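Local coordinates for protein trichomaglin (Trichosanthes lepiniana, PDB 1SGL) that probably cleaves RNA, as an S-like ribonuclease of the ribonuclease T2 family, at residues L10-A15 / K125-Y130; P37-I42 / A135-G140. One frame throughout, in Å; residues are numbered along the deposited sequence.

Contact 1 of 2, residues L10-A15 / K125-Y130; sequences LALQWA and KLFMKY. With SO4 (sulfate ion), chain C.
Leu10 and Leu12, two residues apart on strand 7-14, turn their side chains onto Leu126 and Phe127 of helix 116-129, part of the helix-on-sheet packing in the alpha+beta ribonuclease T2 fold. The closer part of the contact is where Leu12 meets Phe127: the CD2 branch of the leucine comes up to the edge of the ring, near its plane, 3.8 Å from Phe127 CD1 and 4.0 Å from Phe127 CE1. Phe127 reaches the strand because its CG stands anti to the backbone N (chi1 178°), which swings the ring off the flank of the helix and over the sheet. Ile42 of the adjacent strand and Tyr78 also touch this ring, the Tyr78 ring with its plane at about 45° to it. At the Leu10 end the fit is looser. Leu10 CD2 lies 4.3 Å from Leu126 CB and is equally far from the backbone N of Phe127, meeting the helix close to its backbone; Phe183 of strand 176-184 touches both Leu10 and Leu126. No hydrogen bond joins the two segments, and the axes of 10-14 and 125-129 approach to 10.5 Å at 63°. The other side of the strand is more polar. There the partly exposed Gln13, its chain extended beyond CG, meets a sulfate ion, probably from the crystallisation liquor, that is also bound by Tyr82 N; the amide makes a weak, bent hydrogen bond from Gln13 NE2 to sulfate O1, 3.1 Å long with an angle of 134° at the hydrogen.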
ATOM      1  N   LEU A  10       1.359  -5.065   4.694  1.00 20.01           N
ATOM      2  CA  LEU A  10       1.803  -3.930   3.892  1.00 19.14           C
ATOM      3  C   LEU A  10       0.794  -3.840   2.757  1.00 18.20           C
ATOM      4  O   LEU A  10       0.762  -4.699   1.880  1.00 18.01           O
ATOM      5  CB  LEU A  10       3.203  -4.160   3.314  1.00 19.32           C
ATOM      6  CG  LEU A  10       3.704  -3.103   2.313  1.00 21.40           C
ATOM      7  CD1 LEU A  10       3.756  -1.729   2.963  1.00 21.29           C
ATOM      8  CD2 LEU A  10       5.087  -3.500   1.803  1.00 21.68           C
ATOM      9  N   ALA A  11      -0.035  -2.807   2.791  1.00 18.15           N
ATOM     10  CA  ALA A  11      -1.062  -2.605   1.782  1.00 18.53           C
ATOM     11  C   ALA A  11      -0.580  -1.708   0.649  1.00 19.46           C
ATOM     12  O   ALA A  11      -0.087  -0.602   0.884  1.00 19.17           O
ATOM     13  CB  ALA A  11      -2.299  -2.004   2.430  1.00 17.60           C
ATOM     14  N   LEU A  12      -0.721  -2.196  -0.577  1.00 20.48           N
ATOM     15  CA  LEU A  12      -0.318  -1.449  -1.762  1.00 20.75           C
ATOM     16  C   LEU A  12      -1.541  -1.209  -2.631  1.00 21.88           C
ATOM     17  O   LEU A  12      -2.436  -2.048  -2.694  1.00 22.34           O
ATOM     18  CB  LEU A  12       0.719  -2.225  -2.571  1.00 19.87           C
ATOM     19  CG  LEU A  12       1.999  -2.663  -1.856  1.00 20.31           C
ATOM     20  CD1 LEU A  12       2.908  -3.376  -2.859  1.00 20.36           C
ATOM     21  CD2 LEU A  12       2.707  -1.455  -1.257  1.00 21.31           C
ATOM     22  N   GLN A  13      -1.576  -0.062  -3.302  1.00 21.72           N
ATOM     23  CA  GLN A  13      -2.692   0.283  -4.165  1.00 21.92           C
ATOM     24  C   GLN A  13      -2.247   0.416  -5.606  1.00 20.41           C
ATOM     25  O   GLN A  13      -1.156   0.912  -5.875  1.00 20.76           O
ATOM     26  CB  GLN A  13      -3.317   1.604  -3.713  1.00 26.53           C
ATOM     27  CG  GLN A  13      -3.994   1.502  -2.366  1.00 34.35           C
ATOM     28  CD  GLN A  13      -4.820   2.714  -2.025  1.00 37.45           C
ATOM     29  OE1 GLN A  13      -5.382   2.795  -0.931  1.00 42.63           O
ATOM     30  NE2 GLN A  13      -4.908   3.667  -2.954  1.00 40.21           N
ATOM     31  N   TRP A  14      -3.095  -0.026  -6.526  1.00 19.12           N
ATOM     32  CA  TRP A  14      -2.791   0.073  -7.946  1.00 18.65           C
ATOM     33  C   TRP A  14      -3.204   1.466  -8.420  1.00 18.67           C
ATOM     34  O   TRP A  14      -4.393   1.804  -8.441  1.00 18.41           O
ATOM     35  CB  TRP A  14      -3.549  -0.995  -8.747  1.00 17.33           C
ATOM     36  CG  TRP A  14      -3.237  -0.940 -10.216  1.00 18.10           C
ATOM     37  CD1 TRP A  14      -4.086  -0.587 -11.226  1.00 17.61           C
ATOM     38  CD2 TRP A  14      -1.964  -1.187 -10.833  1.00 17.32           C
ATOM     39  NE1 TRP A  14      -3.420  -0.593 -12.436  1.00 17.27           N
ATOM     40  CE2 TRP A  14      -2.118  -0.958 -12.222  1.00 17.36           C
ATOM     41  CE3 TRP A  14      -0.711  -1.583 -10.346  1.00 16.89           C
ATOM     42  CZ2 TRP A  14      -1.069  -1.109 -13.126  1.00 18.11           C
ATOM     43  CZ3 TRP A  14       0.339  -1.734 -11.250  1.00 16.67           C
ATOM     44  CH2 TRP A  14       0.150  -1.496 -12.623  1.00 19.07           C
ATOM     45  N   ALA A  15      -2.221   2.266  -8.807  1.00 19.12           N
ATOM     46  CA  ALA A  15      -2.480   3.636  -9.243  1.00 20.71           C
ATOM     47  C   ALA A  15      -3.542   3.772 -10.335  1.00 21.53           C
ATOM     48  O   ALA A  15      -4.374   4.669 -10.281  1.00 20.58           O
ATOM     49  CB  ALA A  15      -1.182   4.285  -9.694  1.00 19.83           C
ATOM     50  N   LYS A 125      11.672   0.424   3.349  1.00 24.04           N
ATOM     51  CA  LYS A 125      12.637  -0.651   3.142  1.00 26.40           C
ATOM     52  C   LYS A 125      11.937  -1.896   2.619  1.00 25.16           C
ATOM     53  O   LYS A 125      12.410  -2.527   1.678  1.00 25.91           O
ATOM     54  CB  LYS A 125      13.361  -0.999   4.447  1.00 29.07           C
ATOM     55  CG  LYS A 125      14.386   0.029   4.894  1.00 34.08           C
ATOM     56  CD  LYS A 125      14.971  -0.309   6.278  1.00 37.86           C
ATOM     57  CE  LYS A 125      15.750  -1.623   6.274  1.00 41.15           C
ATOM     58  NZ  LYS A 125      14.926  -2.818   5.912  1.00 43.13           N
ATOM     59  N   LEU A 126      10.812  -2.248   3.237  1.00 24.09           N
ATOM     60  CA  LEU A 126      10.067  -3.427   2.817  1.00 24.17           C
ATOM     61  C   LEU A 126       9.549  -3.291   1.394  1.00 22.83           C
ATOM     62  O   LEU A 126       9.585  -4.245   0.630  1.00 22.21           O
ATOM     63  CB  LEU A 126       8.896  -3.695   3.765  1.00 23.96           C
ATOM     64  CG  LEU A 126       9.285  -4.186   5.161  1.00 25.31           C
ATOM     65  CD1 LEU A 126       8.031  -4.392   5.996  1.00 25.37           C
ATOM     66  CD2 LEU A 126      10.069  -5.479   5.043  1.00 25.32           C
ATOM     67  N   PHE A 127       9.065  -2.103   1.044  1.00 22.73           N
ATOM     68  CA  PHE A 127       8.548  -1.867  -0.296  1.00 24.02           C
ATOM     69  C   PHE A 127       9.639  -2.055  -1.351  1.00 24.88           C
ATOM     70  O   PHE A 127       9.403  -2.678  -2.386  1.00 25.12           O
ATOM     71  CB  PHE A 127       7.983  -0.450  -0.404  1.00 23.82           C
ATOM     72  CG  PHE A 127       7.476  -0.095  -1.778  1.00 23.71           C
ATOM     73  CD1 PHE A 127       6.238  -0.551  -2.217  1.00 23.56           C
ATOM     74  CD2 PHE A 127       8.235   0.710  -2.627  1.00 23.46           C
ATOM     75  CE1 PHE A 127       5.757  -0.210  -3.480  1.00 23.95           C
ATOM     76  CE2 PHE A 127       7.766   1.057  -3.893  1.00 23.88           C
ATOM     77  CZ  PHE A 127       6.522   0.597  -4.322  1.00 23.68           C
ATOM     78  N   MET A 128      10.827  -1.519  -1.078  1.00 25.38           N
ATOM     79  CA  MET A 128      11.940  -1.613  -2.015  1.00 27.96           C
ATOM     80  C   MET A 128      12.591  -2.985  -2.059  1.00 27.27           C
ATOM     81  O   MET A 128      12.935  -3.466  -3.134  1.00 27.15           O
ATOM     82  CB  MET A 128      13.000  -0.544  -1.701  1.00 31.46           C
ATOM     83  CG  MET A 128      12.492   0.890  -1.885  1.00 36.51           C
ATOM     84  SD  MET A 128      13.707   2.184  -1.490  1.00 44.58           S
ATOM     85  CE  MET A 128      13.905   1.944   0.276  1.00 41.97           C
ATOM     86  N   LYS A 129      12.736  -3.622  -0.901  1.00 27.15           N
ATOM     87  CA  LYS A 129      13.359  -4.938  -0.836  1.00 28.15           C
ATOM     88  C   LYS A 129      12.510  -6.048  -1.469  1.00 27.79           C
ATOM     89  O   LYS A 129      13.043  -6.934  -2.134  1.00 27.31           O
ATOM     90  CB  LYS A 129      13.675  -5.310   0.613  1.00 29.76           C
ATOM     91  CG  LYS A 129      14.435  -6.617   0.726  1.00 32.54           C
ATOM     92  CD  LYS A 129      14.790  -6.958   2.160  1.00 36.11           C
ATOM     93  CE  LYS A 129      15.624  -8.239   2.205  1.00 38.32           C
ATOM     94  NZ  LYS A 129      15.899  -8.702   3.595  1.00 40.91           N
ATOM     95  N   TYR A 130      11.201  -6.002  -1.248  1.00 25.80           N
ATOM     96  CA  TYR A 130      10.288  -6.991  -1.814  1.00 24.63           C
ATOM     97  C   TYR A 130       9.404  -6.239  -2.795  1.00 25.02           C
ATOM     98  O   TYR A 130       8.195  -6.143  -2.622  1.00 24.17           O
ATOM     99  CB  TYR A 130       9.444  -7.627  -0.706  1.00 22.61           C
ATOM    100  CG  TYR A 130      10.277  -8.293   0.369  1.00 22.73           C
ATOM    101  CD1 TYR A 130      10.413  -7.720   1.629  1.00 21.64           C
ATOM    102  CD2 TYR A 130      10.950  -9.490   0.115  1.00 23.23           C
ATOM    103  CE1 TYR A 130      11.191  -8.316   2.612  1.00 21.35           C
ATOM    104  CE2 TYR A 130      11.737 -10.097   1.095  1.00 22.90           C
ATOM    105  CZ  TYR A 130      11.848  -9.502   2.338  1.00 23.17           C
ATOM    106  OH  TYR A 130      12.608 -10.096   3.312  1.00 25.17           O
TER
HETATM  107  S   SO4 C 252      -5.793   7.276  -0.714  1.00 62.99           S
HETATM  108  O1  SO4 C 252      -5.862   5.813  -0.884  1.00 64.03           O
HETATM  109  O2  SO4 C 252      -6.626   7.921  -1.743  1.00 63.95           O
HETATM  110  O3  SO4 C 252      -4.399   7.732  -0.861  1.00 63.12           O
HETATM  111  O4  SO4 C 252      -6.289   7.633   0.625  1.00 63.08           O

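Contact 2 of 2, residues P37-I42 / A135-G140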
ATOM      1  N   PRO A  37       5.289   5.459 -15.542  1.00 50.22           N
ATOM      2  CA  PRO A  37       4.471   4.247 -15.642  1.00 46.98           C
ATOM      3  C   PRO A  37       3.563   4.041 -14.434  1.00 42.89           C
ATOM      4  O   PRO A  37       3.870   4.467 -13.323  1.00 43.25           O
ATOM      5  CB  PRO A  37       5.511   3.141 -15.786  1.00 47.84           C
ATOM      6  CG  PRO A  37       6.662   3.669 -14.983  1.00 49.04           C
ATOM      7  CD  PRO A  37       6.717   5.117 -15.425  1.00 50.42           C
ATOM      8  N   THR A  38       2.432   3.392 -14.675  1.00 38.59           N
ATOM      9  CA  THR A  38       1.465   3.105 -13.632  1.00 33.33           C
ATOM     10  C   THR A  38       2.038   1.975 -12.789  1.00 30.36           C
ATOM     11  O   THR A  38       2.542   0.993 -13.325  1.00 29.00           O
ATOM     12  CB  THR A  38       0.123   2.680 -14.255  1.00 32.43           C
ATOM     13  OG1 THR A  38      -0.392   3.769 -15.027  1.00 33.41           O
ATOM     14  CG2 THR A  38      -0.881   2.305 -13.187  1.00 30.81           C
ATOM     15  N   GLN A  39       1.964   2.118 -11.472  1.00 27.90           N
ATOM     16  CA  GLN A  39       2.509   1.102 -10.585  1.00 26.40           C
ATOM     17  C   GLN A  39       1.757   0.970  -9.274  1.00 23.79           C
ATOM     18  O   GLN A  39       0.833   1.738  -8.987  1.00 22.88           O
ATOM     19  CB  GLN A  39       3.956   1.433 -10.243  1.00 28.80           C
ATOM     20  CG  GLN A  39       4.891   1.559 -11.422  1.00 35.71           C
ATOM     21  CD  GLN A  39       6.332   1.659 -10.971  1.00 38.06           C
ATOM     22  OE1 GLN A  39       6.672   2.499 -10.131  1.00 40.14           O
ATOM     23  NE2 GLN A  39       7.187   0.796 -11.515  1.00 39.46           N
ATOM     24  N   PHE A  40       2.168  -0.020  -8.486  1.00 19.37           N
ATOM     25  CA  PHE A  40       1.605  -0.223  -7.160  1.00 18.68           C
ATOM     26  C   PHE A  40       2.364   0.752  -6.265  1.00 18.22           C
ATOM     27  O   PHE A  40       3.587   0.831  -6.342  1.00 17.21           O
ATOM     28  CB  PHE A  40       1.868  -1.639  -6.636  1.00 16.56           C
ATOM     29  CG  PHE A  40       0.841  -2.651  -7.054  1.00 16.63           C
ATOM     30  CD1 PHE A  40       1.141  -3.611  -8.017  1.00 17.59           C
ATOM     31  CD2 PHE A  40      -0.431  -2.636  -6.498  1.00 15.81           C
ATOM     32  CE1 PHE A  40       0.177  -4.548  -8.418  1.00 16.86           C
ATOM     33  CE2 PHE A  40      -1.400  -3.562  -6.893  1.00 15.35           C
ATOM     34  CZ  PHE A  40      -1.097  -4.518  -7.850  1.00 16.89           C
ATOM     35  N   THR A  41       1.643   1.499  -5.439  1.00 18.01           N
ATOM     36  CA  THR A  41       2.268   2.435  -4.502  1.00 17.20           C
ATOM     37  C   THR A  41       1.822   2.050  -3.089  1.00 18.58           C
ATOM     38  O   THR A  41       0.869   1.287  -2.904  1.00 18.40           O
ATOM     39  CB  THR A  41       1.864   3.909  -4.783  1.00 16.70           C
ATOM     40  OG1 THR A  41       0.440   4.050  -4.683  1.00 14.09           O
ATOM     41  CG2 THR A  41       2.330   4.330  -6.186  1.00 13.98           C
ATOM     42  N   ILE A  42       2.516   2.584  -2.098  1.00 18.99           N
ATOM     43  CA  ILE A  42       2.232   2.284  -0.701  1.00 18.94           C
ATOM     44  C   ILE A  42       1.009   2.986  -0.135  1.00 19.31           C
ATOM     45  O   ILE A  42       0.842   4.190  -0.310  1.00 19.99           O
ATOM     46  CB  ILE A  42       3.435   2.681   0.185  1.00 20.28           C
ATOM     47  CG1 ILE A  42       4.673   1.901  -0.254  1.00 18.42           C
ATOM     48  CG2 ILE A  42       3.107   2.458   1.662  1.00 18.76           C
ATOM     49  CD1 ILE A  42       5.958   2.494   0.257  1.00 21.65           C
ATOM     50  N   ALA A 135       8.827  -7.360  -9.850  1.00 22.60           N
ATOM     51  CA  ALA A 135       8.460  -8.746 -10.104  1.00 21.35           C
ATOM     52  C   ALA A 135       7.514  -8.836 -11.299  1.00 21.76           C
ATOM     53  O   ALA A 135       7.746  -9.618 -12.226  1.00 21.87           O
ATOM     54  CB  ALA A 135       7.802  -9.344  -8.881  1.00 20.49           C
ATOM     55  N   LEU A 136       6.456  -8.032 -11.285  1.00 22.12           N
ATOM     56  CA  LEU A 136       5.486  -8.053 -12.374  1.00 24.01           C
ATOM     57  C   LEU A 136       6.105  -7.661 -13.703  1.00 25.89           C
ATOM     58  O   LEU A 136       5.855  -8.304 -14.716  1.00 26.21           O
ATOM     59  CB  LEU A 136       4.307  -7.129 -12.074  1.00 24.59           C
ATOM     60  CG  LEU A 136       3.420  -7.482 -10.879  1.00 26.49           C
ATOM     61  CD1 LEU A 136       2.201  -6.558 -10.896  1.00 27.67           C
ATOM     62  CD2 LEU A 136       2.980  -8.944 -10.943  1.00 25.86           C
ATOM     63  N   GLU A 137       6.906  -6.601 -13.700  1.00 28.65           N
ATOM     64  CA  GLU A 137       7.558  -6.154 -14.919  1.00 31.64           C
ATOM     65  C   GLU A 137       8.438  -7.268 -15.494  1.00 31.64           C
ATOM     66  O   GLU A 137       8.458  -7.483 -16.704  1.00 31.59           O
ATOM     67  CB  GLU A 137       8.406  -4.909 -14.645  1.00 34.34           C
ATOM     68  CG  GLU A 137       7.786  -3.598 -15.116  1.00 40.63           C
ATOM     69  CD  GLU A 137       6.515  -3.210 -14.366  1.00 44.55           C
ATOM     70  OE1 GLU A 137       5.472  -3.897 -14.525  1.00 46.32           O
ATOM     71  OE2 GLU A 137       6.562  -2.204 -13.615  1.00 47.05           O
ATOM     72  N   ASP A 138       9.156  -7.975 -14.624  1.00 31.57           N
ATOM     73  CA  ASP A 138      10.026  -9.070 -15.052  1.00 31.92           C
ATOM     74  C   ASP A 138       9.244 -10.178 -15.742  1.00 31.56           C
ATOM     75  O   ASP A 138       9.748 -10.820 -16.668  1.00 31.40           O
ATOM     76  CB  ASP A 138      10.767  -9.678 -13.861  1.00 33.59           C
ATOM     77  CG  ASP A 138      11.916  -8.823 -13.396  1.00 36.78           C
ATOM     78  OD1 ASP A 138      12.107  -7.719 -13.949  1.00 37.90           O
ATOM     79  OD2 ASP A 138      12.631  -9.255 -12.470  1.00 38.31           O
ATOM     80  N   ALA A 139       8.019 -10.408 -15.280  1.00 29.97           N
ATOM     81  CA  ALA A 139       7.181 -11.446 -15.855  1.00 29.40           C
ATOM     82  C   ALA A 139       6.444 -10.953 -17.093  1.00 28.62           C
ATOM     83  O   ALA A 139       5.812 -11.737 -17.786  1.00 30.00           O
ATOM     84  CB  ALA A 139       6.184 -11.942 -14.824  1.00 29.07           C
ATOM     85  N   GLY A 140       6.527  -9.660 -17.376  1.00 27.70           N
ATOM     86  CA  GLY A 140       5.828  -9.130 -18.536  1.00 27.38           C
ATOM     87  C   GLY A 140       4.404  -8.693 -18.218  1.00 26.97           C
ATOM     88  O   GLY A 140       3.570  -8.551 -19.109  1.00 26.03           O
TER
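Phe40 and Leu136 make the apolar half of this contact, with Leu136 CD1 set against the edge of the phenyl ring, in its plane, 3.8 Å from Phe40 CE1. The two side chains run at about a right angle, and a single methyl group does the touching. Beside them, in the less buried half, the amide of Gln39 lies near the carboxylate of Glu137, the two side chains crossing at about a right angle and their planes nearly coplanar (27°). Gln39 NE2 stays 3.7 Å from Glu137 OE2, a polar approach too long for a hydrogen bond. Glu137 is brought there by a bend at chi2 (66°), which turns its carboxylate toward the loop ahead of strand 40-47.

Further out, Asp133 OD1 accepts a hydrogen bond from Phe40 N and so ties the start of the strand to the first turn of helix 132-139. The ring of Trp14 meets that of Phe40 edge-to-face, while Ile154 and Ala157 of helix 151-162 pack on Leu136. Gly140, the first residue to leave helical angles, has positive phi, and its bond from Gly140 N to Glu137 O belongs to a Schellman motif. The whole is a helix C-terminus docked on the entry to a strand, part of the helix-on-sheet packing of the ribonuclease T2 fold.

How the contacts relate
From the N terminus, strand 7-14 comes first and strand 40-47 pairs antiparallel beside it; then, far along the chain, helices 116-129 and 132-139 follow one another. Contact 1 closes a loop of 109 residues between 10-15 and 125-130, and contact 2 one of 92 residues between 37-42 and 135-140. The segments alternate, so the two loops cross rather than nest. Strand 40-47 and the loop leading into it join the contacts directly: Gln13 N lies 2.8 Å from Thr41 O, a probable hydrogen bond, and Trp14 CZ2 packs against Thr38 CG2. Two successive helices are thereby fastened to two adjacent strands of one sheet.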